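Local coordinates for protein heavy metal cation tricomponent efflux pump ZneA(CzcA-like) (Cupriavidus metallidurans, PDB 4K0J) that exports zinc ions across the inner membrane in exchange for protons, as the RND-family pump of a three-component heavy-metal efflux system, at residues A30-L34 with F374-H378; Q52-A58 with T87-S91; I382-S388 with K459-M464; L506-Y510 with A954-R959; Q703-Q709 with L792-T798. All blocks are in the same frame, centred on the assembly; numbering follows the deposited sequence.

Contact 1. Residues A30-L34 with F374-H378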
# COMPACT_ATOMS: atom_id res chain seq x y z
N ALA C 30 -0.29 24.27 18.02
CA ALA C 30 -1.10 23.22 17.40
C ALA C 30 -2.08 23.80 16.39
O ALA C 30 -2.28 23.23 15.32
CB ALA C 30 -1.85 22.42 18.46
N TRP C 31 -2.68 24.94 16.73
CA TRP C 31 -3.59 25.58 15.80
C TRP C 31 -2.82 26.12 14.60
O TRP C 31 -3.32 26.10 13.47
CB TRP C 31 -4.41 26.69 16.46
CG TRP C 31 -5.54 27.12 15.59
CD1 TRP C 31 -6.77 26.53 15.49
CD2 TRP C 31 -5.55 28.22 14.67
NE1 TRP C 31 -7.54 27.19 14.57
CE2 TRP C 31 -6.82 28.23 14.05
CE3 TRP C 31 -4.62 29.19 14.31
CZ2 TRP C 31 -7.17 29.19 13.10
CZ3 TRP C 31 -4.97 30.13 13.36
CH2 TRP C 31 -6.24 30.13 12.77
N LYS C 32 -1.60 26.59 14.83
CA LYS C 32 -0.75 27.08 13.74
C LYS C 32 -0.27 25.95 12.82
O LYS C 32 0.35 26.21 11.79
CB LYS C 32 0.44 27.88 14.28
CG LYS C 32 0.17 29.38 14.42
CD LYS C 32 -0.23 29.98 13.07
CE LYS C 32 -0.56 31.46 13.19
NZ LYS C 32 -0.98 32.03 11.87
N GLN C 33 -0.55 24.71 13.20
CA GLN C 33 -0.23 23.56 12.37
C GLN C 33 -1.46 22.69 12.14
O GLN C 33 -1.44 21.48 12.34
CB GLN C 33 0.89 22.73 13.00
CG GLN C 33 2.15 22.60 12.15
CD GLN C 33 2.97 23.88 12.11
OE1 GLN C 33 3.33 24.43 13.15
NE2 GLN C 33 3.25 24.37 10.91
N LEU C 34 -2.55 23.33 11.71
CA LEU C 34 -3.80 22.63 11.48
C LEU C 34 -4.39 23.00 10.11
O LEU C 34 -4.40 24.18 9.74
CB LEU C 34 -4.80 22.94 12.60
CG LEU C 34 -5.42 21.74 13.32
CD1 LEU C 34 -4.35 20.76 13.76
CD2 LEU C 34 -6.26 22.19 14.51
N PHE C 374 -7.17 21.84 20.37
CA PHE C 374 -6.40 21.89 19.14
C PHE C 374 -5.30 20.83 19.15
O PHE C 374 -5.11 20.13 18.16
CB PHE C 374 -5.77 23.28 18.97
CG PHE C 374 -6.76 24.37 18.73
CD1 PHE C 374 -6.47 25.68 19.07
CD2 PHE C 374 -7.99 24.09 18.16
CE1 PHE C 374 -7.39 26.69 18.84
CE2 PHE C 374 -8.91 25.09 17.93
CZ PHE C 374 -8.61 26.39 18.27
N ILE C 375 -4.60 20.74 20.27
CA ILE C 375 -3.53 19.77 20.45
C ILE C 375 -4.00 18.34 20.18
O ILE C 375 -3.33 17.58 19.48
CB ILE C 375 -2.90 19.88 21.86
CG1 ILE C 375 -2.04 18.65 22.18
CG2 ILE C 375 -3.98 20.07 22.92
CD1 ILE C 375 -1.34 18.73 23.52
N LEU C 376 -5.16 17.99 20.73
CA LEU C 376 -5.71 16.65 20.54
C LEU C 376 -6.16 16.43 19.10
O LEU C 376 -6.20 15.30 18.62
CB LEU C 376 -6.86 16.42 21.52
CG LEU C 376 -6.47 16.57 22.99
CD1 LEU C 376 -7.60 16.11 23.89
CD2 LEU C 376 -5.19 15.79 23.28
N MET C 377 -6.51 17.52 18.42
CA MET C 377 -6.86 17.44 17.01
C MET C 377 -5.60 17.50 16.18
O MET C 377 -5.58 17.07 15.03
CB MET C 377 -7.81 18.57 16.62
CG MET C 377 -9.17 18.48 17.29
SD MET C 377 -10.33 19.68 16.62
CE MET C 377 -9.32 21.16 16.68
N HIS C 378 -4.54 18.05 16.76
CA HIS C 378 -3.26 18.14 16.08
C HIS C 378 -2.60 16.77 16.01
O HIS C 378 -1.95 16.43 15.02
CB HIS C 378 -2.34 19.13 16.80
CG HIS C 378 -1.01 19.32 16.13
ND1 HIS C 378 0.04 18.45 16.28
CD2 HIS C 378 -0.57 20.30 15.30
CE1 HIS C 378 1.07 18.88 15.58
NE2 HIS C 378 0.73 20.00 14.97
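W31 sends its CG anti to the backbone N (chi1 -167°), and F374 turns its ring back beside its own backbone N (chi1 -67°); the two side chains then run alongside each other, pointing the same way. The approach is specific: W31 CD1 stands over the centre of one face of the F374 ring, 3.3 Å above its plane. The rings do not lie flat on each other, because the five-membered ring of W31 and the F374 ring have planes 45° apart with centroids separated by 4.4 Å. Next to this pair, A30 CB fills the step between the backbones, 3.7 Å from I375 N and 4.0 Å from F374 CB.

H378 carries its imidazole across to the end of the 30-34 segment. There CD2 comes 3.4 Å from A30 O, which lies at the ring edge, while Q33 CB meets NE2 at 3.4 Å from the edge and in the ring plane. The Q33 amide is turned almost perpendicular to this ring. L34 crosses H378 at a slant: its CD1 lies against H378 CA, and its CD2 reaches M377 CE at 3.9 Å. No hydrogen bond crosses; the contact is van der Waals packing, with two backbone oxygens, those of A30 and Q33, beside the imidazole CD2.

Residues 30-31 end the first predicted transmembrane span, 32-34 follow it, and 374-378 lie in the third. Helix 365-379 also packs on helix 463-479, where M377 touches A467 and F470 and L376 meets F470.

Contact 2. Residues Q52-A58 with T87-S91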
# COMPACT_ATOMS: atom_id res chain seq x y z
N GLN C 52 -11.14 6.17 -24.87
CA GLN C 52 -11.41 7.17 -25.90
C GLN C 52 -11.02 6.70 -27.30
O GLN C 52 -9.86 6.38 -27.56
CB GLN C 52 -10.69 8.47 -25.58
CG GLN C 52 -10.61 9.44 -26.76
CD GLN C 52 -10.05 10.79 -26.37
OE1 GLN C 52 -9.96 11.12 -25.19
NE2 GLN C 52 -9.66 11.57 -27.37
N VAL C 53 -12.00 6.66 -28.20
CA VAL C 53 -11.74 6.36 -29.61
C VAL C 53 -12.10 7.57 -30.49
O VAL C 53 -13.28 7.84 -30.73
CB VAL C 53 -12.50 5.12 -30.09
CG1 VAL C 53 -11.93 4.64 -31.40
CG2 VAL C 53 -12.43 4.00 -29.05
N ASN C 54 -11.08 8.28 -30.96
CA ASN C 54 -11.28 9.55 -31.66
C ASN C 54 -12.07 9.46 -32.96
O ASN C 54 -11.75 8.66 -33.84
CB ASN C 54 -9.92 10.22 -31.94
CG ASN C 54 -9.00 10.21 -30.73
OD1 ASN C 54 -9.17 10.99 -29.79
ND2 ASN C 54 -8.00 9.32 -30.75
N GLY C 55 -13.11 10.28 -33.07
CA GLY C 55 -13.86 10.40 -34.31
C GLY C 55 -14.89 9.31 -34.57
O GLY C 55 -15.63 9.36 -35.56
N LEU C 56 -14.94 8.32 -33.68
CA LEU C 56 -15.83 7.18 -33.85
C LEU C 56 -17.18 7.44 -33.19
O LEU C 56 -17.25 8.10 -32.15
CB LEU C 56 -15.18 5.92 -33.29
CG LEU C 56 -15.23 4.70 -34.22
CD1 LEU C 56 -14.14 3.70 -33.88
CD2 LEU C 56 -16.59 4.05 -34.16
N ALA C 57 -18.26 6.92 -33.79
CA ALA C 57 -19.61 7.15 -33.28
C ALA C 57 -20.03 6.25 -32.10
O ALA C 57 -19.21 5.54 -31.52
CB ALA C 57 -20.62 7.06 -34.41
N ALA C 58 -21.33 6.28 -31.79
CA ALA C 58 -21.84 5.88 -30.47
C ALA C 58 -22.42 4.46 -30.31
O ALA C 58 -23.27 4.24 -29.45
CB ALA C 58 -22.88 6.90 -30.01
N THR C 87 -20.75 6.62 -26.08
CA THR C 87 -21.11 7.64 -27.05
C THR C 87 -20.02 7.95 -28.07
O THR C 87 -18.91 7.42 -28.00
CB THR C 87 -21.49 8.97 -26.35
OG1 THR C 87 -21.73 9.98 -27.33
CG2 THR C 87 -20.37 9.42 -25.43
N PHE C 88 -20.37 8.81 -29.03
CA PHE C 88 -19.44 9.34 -30.02
C PHE C 88 -18.22 9.88 -29.29
O PHE C 88 -18.33 10.72 -28.39
CB PHE C 88 -20.13 10.44 -30.84
CG PHE C 88 -19.22 11.13 -31.84
CD1 PHE C 88 -19.00 10.58 -33.09
CD2 PHE C 88 -18.64 12.36 -31.54
CE1 PHE C 88 -18.18 11.22 -34.01
CE2 PHE C 88 -17.82 13.00 -32.46
CZ PHE C 88 -17.59 12.43 -33.70
N GLY C 89 -17.06 9.36 -29.66
CA GLY C 89 -15.83 9.76 -29.02
C GLY C 89 -15.31 8.75 -28.02
O GLY C 89 -14.11 8.46 -28.00
N LEU C 90 -16.19 8.19 -27.19
CA LEU C 90 -15.70 7.43 -26.04
C LEU C 90 -16.68 6.54 -25.27
O LEU C 90 -17.89 6.58 -25.45
CB LEU C 90 -15.05 8.38 -25.03
CG LEU C 90 -16.03 9.07 -24.07
CD1 LEU C 90 -15.27 9.71 -22.95
CD2 LEU C 90 -16.86 10.10 -24.79
N SER C 91 -16.09 5.73 -24.39
CA SER C 91 -16.79 4.99 -23.36
C SER C 91 -16.15 5.35 -22.03
O SER C 91 -15.00 5.00 -21.78
CB SER C 91 -16.63 3.50 -23.58
OG SER C 91 -16.59 2.83 -22.33
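F88 and G89 form the corner of a tight beta hairpin between strands 79-87 and 90-97, a type II turn closed by T87 and L90, which exchange two backbone bonds. The loop leaving strand 46-52 wraps round that corner and makes a type II turn of its own from V53 to L56.

The F88 side chain traces the wrap. Its CB is 3.9 Å from L56 O; with CG anti to the backbone N (chi1 176°), the ring then runs along the loop. CG stays near L56 O, and CD1 comes to 3.2 Å from that oxygen and 3.5 Å from A57 CA, which sits at the ring edge near its plane. CE1 moves on to G55 O at 3.5 Å, and CZ remains beside the same carbonyl. V226 of the second subunit packs on this ring as well, while R228 of that subunit packs on A57, placing the hairpin corner at the interface of the trimer.

G89 carries the polar part. Its O accepts from V53 N and its N donates to L56 O, both at 2.8 Å.

Contact 3. Residues I382-S388 with K459-M464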
# COMPACT_ATOMS: atom_id res chain seq x y z
N ILE C 382 -6.87 15.61 13.14
CA ILE C 382 -8.21 16.09 12.81
C ILE C 382 -8.14 17.49 12.21
O ILE C 382 -7.44 18.36 12.73
CB ILE C 382 -9.12 16.09 14.06
CG1 ILE C 382 -9.27 14.67 14.58
CG2 ILE C 382 -10.49 16.69 13.75
CD1 ILE C 382 -9.82 14.60 15.98
N PRO C 383 -8.85 17.71 11.09
CA PRO C 383 -8.81 19.02 10.44
C PRO C 383 -9.57 20.07 11.23
O PRO C 383 -10.18 19.77 12.26
CB PRO C 383 -9.53 18.76 9.11
CG PRO C 383 -10.45 17.63 9.41
CD PRO C 383 -9.69 16.75 10.36
N ALA C 384 -9.53 21.31 10.75
CA ALA C 384 -10.27 22.40 11.36
C ALA C 384 -11.41 22.85 10.44
O ALA C 384 -11.33 23.90 9.81
CB ALA C 384 -9.35 23.56 11.67
N ASN C 385 -12.45 22.02 10.35
CA ASN C 385 -13.66 22.39 9.64
C ASN C 385 -14.26 23.69 10.15
O ASN C 385 -14.75 23.76 11.28
CB ASN C 385 -14.71 21.28 9.76
CG ASN C 385 -14.71 20.34 8.58
OD1 ASN C 385 -13.85 20.42 7.70
ND2 ASN C 385 -15.68 19.44 8.55
N LEU C 386 -14.21 24.73 9.33
CA LEU C 386 -14.77 26.01 9.70
C LEU C 386 -16.29 25.94 9.75
O LEU C 386 -16.92 26.61 10.56
CB LEU C 386 -14.32 27.08 8.71
CG LEU C 386 -12.81 27.14 8.53
CD1 LEU C 386 -12.45 27.79 7.20
CD2 LEU C 386 -12.15 27.89 9.68
N LEU C 387 -16.88 25.11 8.89
CA LEU C 387 -18.33 24.95 8.85
C LEU C 387 -18.89 24.38 10.15
O LEU C 387 -20.01 24.69 10.54
CB LEU C 387 -18.75 24.03 7.69
CG LEU C 387 -18.69 24.61 6.28
CD1 LEU C 387 -19.38 23.67 5.29
CD2 LEU C 387 -19.31 26.00 6.23
N SER C 388 -18.09 23.56 10.82
CA SER C 388 -18.54 22.91 12.05
C SER C 388 -17.98 23.57 13.31
O SER C 388 -18.58 23.49 14.38
CB SER C 388 -18.22 21.41 12.03
OG SER C 388 -16.83 21.18 12.17
N LYS C 459 -18.61 13.37 7.11
CA LYS C 459 -17.54 14.29 6.70
C LYS C 459 -17.88 15.73 7.07
O LYS C 459 -17.01 16.51 7.46
CB LYS C 459 -17.28 14.19 5.20
CG LYS C 459 -16.79 12.83 4.73
CD LYS C 459 -17.16 12.59 3.28
CE LYS C 459 -17.07 11.11 2.93
NZ LYS C 459 -17.75 10.79 1.64
N LEU C 460 -19.16 16.07 6.96
CA LEU C 460 -19.61 17.41 7.31
C LEU C 460 -19.52 17.68 8.82
O LEU C 460 -18.95 18.69 9.24
CB LEU C 460 -21.04 17.62 6.81
CG LEU C 460 -21.47 19.07 6.56
CD1 LEU C 460 -20.53 19.73 5.56
CD2 LEU C 460 -22.90 19.12 6.06
N PHE C 461 -20.08 16.78 9.62
CA PHE C 461 -20.20 16.99 11.07
C PHE C 461 -19.37 16.02 11.90
O PHE C 461 -19.90 15.38 12.80
CB PHE C 461 -21.66 16.86 11.50
CG PHE C 461 -22.49 18.05 11.17
CD1 PHE C 461 -23.08 18.19 9.93
CD2 PHE C 461 -22.69 19.05 12.12
CE1 PHE C 461 -23.85 19.29 9.63
CE2 PHE C 461 -23.46 20.16 11.82
CZ PHE C 461 -24.04 20.28 10.58
N SER C 462 -18.08 15.91 11.60
CA SER C 462 -17.20 15.05 12.39
C SER C 462 -16.15 15.80 13.21
O SER C 462 -15.97 15.50 14.39
CB SER C 462 -16.53 13.98 11.52
OG SER C 462 -15.58 13.24 12.27
N PRO C 463 -15.44 16.78 12.60
CA PRO C 463 -14.48 17.54 13.41
C PRO C 463 -15.14 18.26 14.57
O PRO C 463 -14.50 18.47 15.59
CB PRO C 463 -13.94 18.57 12.41
CG PRO C 463 -14.06 17.90 11.10
CD PRO C 463 -15.34 17.13 11.17
N MET C 464 -16.41 18.61 14.42
CA MET C 464 -17.15 19.23 15.52
C MET C 464 -17.27 18.28 16.70
O MET C 464 -17.10 18.69 17.85
CB MET C 464 -18.54 19.66 15.08
CG MET C 464 -19.37 20.21 16.23
SD MET C 464 -21.12 20.29 15.83
CE MET C 464 -21.06 21.27 14.33
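N385 and P463 face each other where two helices of the RND membrane domain begin. N385 holds the N-cap position ahead of helix 386-389, and P463 opens helix 463-479 just after helix 455-460 has ended. The asparagine side chain makes no capping bond to its own helix; it slants over the proline ring instead, with CB 3.7 Å and ND2 3.4 Å from P463 CG. Beyond the ring, ND2 points between two carbonyls at the end of helix 455-460 and gives weak bonds to K459 O and L460 O, both at 3.4 Å. The negative pole of that helix end would probably help hold the amide N-H groups there.

P383 meets the same proline from another side. The two proline side chains cross at about a right angle, P383 CG to P463 CG 4.0 Å. I382 brings CG2 to P463 CA. On the other side of the asparagine, L387 CD1 touches L460 CD1 at 4.1 Å. Strand 384-385 pairs in parallel with strand 36-37, and the amine of K459 turns away to a salt bridge with D44.

S388 and M464 pack side by side, CB to CB 3.5 Å. M464 leaves with CG anti to N, then bends at chi3 (-55°), which folds its methyl back over the serine: CE lies 3.3 Å from S388 O.

Contact 4. Residues L506-Y510 with A954-R959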
# COMPACT_ATOMS: atom_id res chain seq x y z
N LEU C 506 -37.02 39.20 40.01
CA LEU C 506 -37.01 37.84 39.49
C LEU C 506 -36.93 36.83 40.63
O LEU C 506 -37.35 35.68 40.48
CB LEU C 506 -35.83 37.63 38.53
CG LEU C 506 -35.86 38.44 37.23
CD1 LEU C 506 -34.62 38.17 36.40
CD2 LEU C 506 -37.12 38.14 36.43
N ALA C 507 -36.41 37.26 41.77
CA ALA C 507 -36.26 36.37 42.92
C ALA C 507 -37.58 35.85 43.53
O ALA C 507 -37.80 34.63 43.55
CB ALA C 507 -35.36 37.00 43.99
N PRO C 508 -38.46 36.74 44.02
CA PRO C 508 -39.64 36.23 44.72
C PRO C 508 -40.78 35.84 43.78
O PRO C 508 -41.71 35.15 44.20
CB PRO C 508 -40.06 37.40 45.61
CG PRO C 508 -39.50 38.63 44.94
CD PRO C 508 -38.56 38.20 43.84
N ARG C 509 -40.72 36.28 42.52
CA ARG C 509 -41.66 35.85 41.50
C ARG C 509 -41.52 34.34 41.34
O ARG C 509 -42.50 33.63 41.15
CB ARG C 509 -41.35 36.56 40.18
CG ARG C 509 -42.01 35.96 38.93
CD ARG C 509 -43.53 35.93 39.04
NE ARG C 509 -44.17 35.81 37.73
CZ ARG C 509 -44.26 34.69 37.02
NH1 ARG C 509 -43.73 33.57 37.48
NH2 ARG C 509 -44.87 34.69 35.85
N TYR C 510 -40.28 33.88 41.45
CA TYR C 510 -39.97 32.46 41.39
C TYR C 510 -40.53 31.73 42.60
O TYR C 510 -41.01 30.60 42.50
CB TYR C 510 -38.45 32.26 41.29
CG TYR C 510 -38.00 30.83 41.15
CD1 TYR C 510 -38.67 29.94 40.33
CD2 TYR C 510 -36.87 30.37 41.83
CE1 TYR C 510 -38.24 28.62 40.20
CE2 TYR C 510 -36.44 29.07 41.70
CZ TYR C 510 -37.13 28.20 40.89
OH TYR C 510 -36.69 26.89 40.76
N ALA C 954 -34.39 23.86 45.42
CA ALA C 954 -34.63 24.16 44.01
C ALA C 954 -34.70 25.67 43.78
O ALA C 954 -34.28 26.16 42.74
CB ALA C 954 -35.93 23.51 43.56
N GLY C 955 -35.21 26.38 44.78
CA GLY C 955 -35.39 27.82 44.69
C GLY C 955 -34.08 28.59 44.65
O GLY C 955 -34.03 29.72 44.17
N GLU C 956 -33.02 27.97 45.16
CA GLU C 956 -31.71 28.60 45.17
C GLU C 956 -30.86 28.16 43.99
O GLU C 956 -29.73 28.62 43.81
CB GLU C 956 -30.98 28.31 46.49
CG GLU C 956 -31.62 28.97 47.70
CD GLU C 956 -30.87 28.67 48.98
OE1 GLU C 956 -30.05 27.72 48.98
OE2 GLU C 956 -31.09 29.38 49.98
N ARG C 957 -31.41 27.26 43.17
CA ARG C 957 -30.74 26.83 41.96
C ARG C 957 -31.22 27.65 40.78
O ARG C 957 -30.90 27.37 39.63
CB ARG C 957 -30.97 25.34 41.70
CG ARG C 957 -30.50 24.45 42.82
CD ARG C 957 -29.13 24.89 43.31
NE ARG C 957 -28.96 24.69 44.75
CZ ARG C 957 -27.89 25.06 45.44
NH1 ARG C 957 -26.88 25.65 44.83
NH2 ARG C 957 -27.83 24.83 46.75
N MET C 958 -32.01 28.68 41.09
CA MET C 958 -32.51 29.60 40.08
C MET C 958 -31.37 30.21 39.27
O MET C 958 -31.32 30.09 38.05
CB MET C 958 -33.35 30.70 40.74
CG MET C 958 -33.76 31.84 39.82
SD MET C 958 -34.85 33.04 40.62
CE MET C 958 -33.87 33.51 42.05
N ARG C 959 -30.44 30.85 39.97
CA ARG C 959 -29.32 31.54 39.32
C ARG C 959 -28.35 30.67 38.51
O ARG C 959 -28.01 31.04 37.38
CB ARG C 959 -28.57 32.43 40.31
CG ARG C 959 -29.34 33.69 40.69
CD ARG C 959 -29.79 34.43 39.44
NE ARG C 959 -30.91 35.33 39.71
CZ ARG C 959 -31.60 35.97 38.77
NH1 ARG C 959 -32.60 36.77 39.10
NH2 ARG C 959 -31.29 35.80 37.49
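The Y510 ring has two carbonyl oxygens, A954 O and G955 O, at its edge and in its plane, so this rim of the ring faces the backbone of the 954-957 turn. G955 CA comes to CE2 obliquely, at 3.4 Å. The sulfur of M958 also approaches at a slant: SD is 4.5 Å from the ring centroid and 51° off the normal, a Met-aromatic contact that is neither squarely over the face nor at the edge. The second flat group, the guanidinium of R959, has L506 CD1 at its edge and in its plane, while L506 CB meets NH1 at 3.4 Å.

Y510 reaches across because CG is anti to its backbone N (chi1 -177°), and its hydroxyl then donates to A954 O at 3.2 Å. This donor stands well above the carbonyl plane. A954 through R957 form a type I beta turn leading into helix 958-970, and the closing bond of that turn, R957 N to A954 O, arrives from the opposite face of the same carbonyl; one oxygen therefore serves two donors. Helix 503-516, on which Y510 lies, joins the two halves of the membrane domain, like the cytoplasmic helix between the sixth and seventh transmembrane helices of AcrB.

The M958 and Y510 side chains run antiparallel, each passing alongside the other. The extended start of the M958 chain (chi1 171°) brings SD 3.6 Å from L506 O; the bend at chi3 then turns CE to 3.8 Å from A507 CA. A954 also packs on M931 and L935 of helix 911-939, and R959 touches E406.

Contact 5. Residues Q703-Q709 with L792-T798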
# COMPACT_ATOMS: atom_id res chain seq x y z
N GLN C 703 -30.52 11.64 -20.76
CA GLN C 703 -30.10 11.09 -22.05
C GLN C 703 -30.77 11.83 -23.21
O GLN C 703 -31.99 11.89 -23.32
CB GLN C 703 -30.41 9.60 -22.14
CG GLN C 703 -29.57 8.73 -21.23
CD GLN C 703 -30.03 8.78 -19.79
OE1 GLN C 703 -30.96 9.51 -19.45
NE2 GLN C 703 -29.37 8.01 -18.93
N GLU C 704 -29.94 12.41 -24.06
CA GLU C 704 -30.41 13.16 -25.21
C GLU C 704 -31.02 12.20 -26.23
O GLU C 704 -30.61 11.05 -26.32
CB GLU C 704 -29.25 13.97 -25.82
CG GLU C 704 -27.91 13.24 -25.87
CD GLU C 704 -27.18 13.18 -24.53
OE1 GLU C 704 -26.01 12.73 -24.50
OE2 GLU C 704 -27.78 13.58 -23.52
N PRO C 705 -32.01 12.68 -27.00
CA PRO C 705 -32.72 11.86 -27.99
C PRO C 705 -31.79 11.27 -29.04
O PRO C 705 -30.67 11.75 -29.20
CB PRO C 705 -33.66 12.86 -28.65
CG PRO C 705 -33.87 13.91 -27.63
CD PRO C 705 -32.57 14.04 -26.93
N PRO C 706 -32.25 10.22 -29.74
CA PRO C 706 -31.47 9.74 -30.89
C PRO C 706 -31.34 10.83 -31.95
O PRO C 706 -32.20 11.69 -32.07
CB PRO C 706 -32.31 8.57 -31.40
CG PRO C 706 -33.08 8.11 -30.23
CD PRO C 706 -33.39 9.35 -29.45
N LEU C 707 -30.25 10.79 -32.70
CA LEU C 707 -29.97 11.81 -33.69
C LEU C 707 -29.77 11.21 -35.07
O LEU C 707 -29.40 10.04 -35.21
CB LEU C 707 -28.72 12.59 -33.30
CG LEU C 707 -28.85 13.38 -32.01
CD1 LEU C 707 -27.58 14.20 -31.80
CD2 LEU C 707 -30.07 14.27 -32.09
N PRO C 708 -30.02 12.01 -36.12
CA PRO C 708 -29.71 11.50 -37.44
C PRO C 708 -28.20 11.36 -37.58
O PRO C 708 -27.44 12.12 -36.99
CB PRO C 708 -30.22 12.60 -38.36
CG PRO C 708 -30.11 13.84 -37.55
CD PRO C 708 -30.46 13.42 -36.16
N GLN C 709 -27.78 10.36 -38.34
CA GLN C 709 -26.39 10.18 -38.70
C GLN C 709 -26.39 9.79 -40.16
O GLN C 709 -27.15 8.92 -40.56
CB GLN C 709 -25.78 9.04 -37.89
CG GLN C 709 -25.99 9.15 -36.39
CD GLN C 709 -25.79 7.83 -35.67
OE1 GLN C 709 -25.83 6.77 -36.30
NE2 GLN C 709 -25.58 7.89 -34.36
N LEU C 792 -29.32 8.17 -44.46
CA LEU C 792 -29.53 8.95 -43.26
C LEU C 792 -30.33 8.11 -42.29
O LEU C 792 -31.51 7.83 -42.52
CB LEU C 792 -30.28 10.23 -43.59
CG LEU C 792 -29.62 11.53 -43.15
CD1 LEU C 792 -29.22 11.43 -41.70
CD2 LEU C 792 -28.43 11.85 -44.03
N ALA C 793 -29.69 7.68 -41.22
CA ALA C 793 -30.33 6.80 -40.26
C ALA C 793 -30.19 7.32 -38.84
O ALA C 793 -29.13 7.82 -38.45
CB ALA C 793 -29.76 5.41 -40.36
N GLU C 794 -31.26 7.19 -38.06
CA GLU C 794 -31.28 7.66 -36.69
C GLU C 794 -30.58 6.67 -35.77
O GLU C 794 -30.85 5.47 -35.83
CB GLU C 794 -32.73 7.90 -36.25
CG GLU C 794 -32.94 8.12 -34.77
CD GLU C 794 -34.23 8.86 -34.48
OE1 GLU C 794 -34.89 8.52 -33.47
OE2 GLU C 794 -34.59 9.77 -35.25
N GLY C 795 -29.66 7.16 -34.95
CA GLY C 795 -28.95 6.32 -34.00
C GLY C 795 -28.96 6.93 -32.62
O GLY C 795 -29.29 8.09 -32.46
N GLU C 796 -28.59 6.15 -31.60
CA GLU C 796 -28.60 6.68 -30.24
C GLU C 796 -27.40 7.58 -29.97
O GLU C 796 -26.31 7.34 -30.48
CB GLU C 796 -28.67 5.54 -29.21
CG GLU C 796 -28.99 6.01 -27.80
CD GLU C 796 -30.39 6.60 -27.68
OE1 GLU C 796 -30.52 7.74 -27.18
OE2 GLU C 796 -31.36 5.92 -28.09
N THR C 797 -27.60 8.63 -29.19
CA THR C 797 -26.55 9.60 -28.91
C THR C 797 -25.71 9.18 -27.72
O THR C 797 -24.49 9.37 -27.72
CB THR C 797 -27.14 11.00 -28.62
OG1 THR C 797 -28.00 11.40 -29.69
CG2 THR C 797 -26.04 12.02 -28.48
N THR C 798 -26.37 8.60 -26.73
CA THR C 798 -25.74 8.24 -25.46
C THR C 798 -26.41 7.03 -24.83
O THR C 798 -27.63 6.99 -24.70
CB THR C 798 -25.80 9.43 -24.48
OG1 THR C 798 -24.70 10.31 -24.73
CG2 THR C 798 -25.73 8.94 -23.05
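L707 and Q709 pair with G795 and A793 through four backbone bonds, each pairing giving and receiving one; L707 N to G795 O and G795 N to L707 O are both 2.9 Å. P708 faces E794 at the non-hydrogen-bonded position between them, where no N-H is needed for pairing with 792-795. Q709 stretches its amide along G795, with NE2 3.7 Å from G795 CA.

Beyond the ladder, side chains replace backbone pairing. T797 OG1 donates to P705 O at 2.7 Å, and T798 OG1 to E704 OE1 at 2.8 Å, meeting the carboxylate from above its plane. Chi1 (41°) puts E704 CG 3.4 Å from T797 CG2, and the bend at chi2 (-78°) turns the carboxylate to T798.

The side of P706 and E794 is more open to solvent, and no hydrogen bond crosses there. E794, extended on the surface, slants across the proline with OE1 3.3 Å from P706 CB, while E796 turns its OE2 to a salt bridge with R680.

Within the chain strand 707-714 is the last of its sheet, but Q709 pairs in parallel with a strand of the second subunit: an antiparallel edge ladder extended into an intersubunit beta sheet.

Contacts 1, 3 and 4 belong to the membrane half, contacts 2 and 5 to the domain beyond it. Contact 3 is the most buried; the others are partly exposed. Contacts 1 and 3 touch through M377 and I382, and both involve the run from helix 365-379 into strand 384-385; their chemistry is mainly apolar, with only weak asparagine bonds in contact 3. Contact 4 adds a tyrosine hydroxyl bond to the turn that leads into a helix. Contacts 2 and 5 share one antiparallel sheet, join through a probable hydrogen bond from T87 OG1 to T797 O, rest largely on backbone bonds, with threonine hydroxyl bonds added in contact 5, and both meet the second subunit.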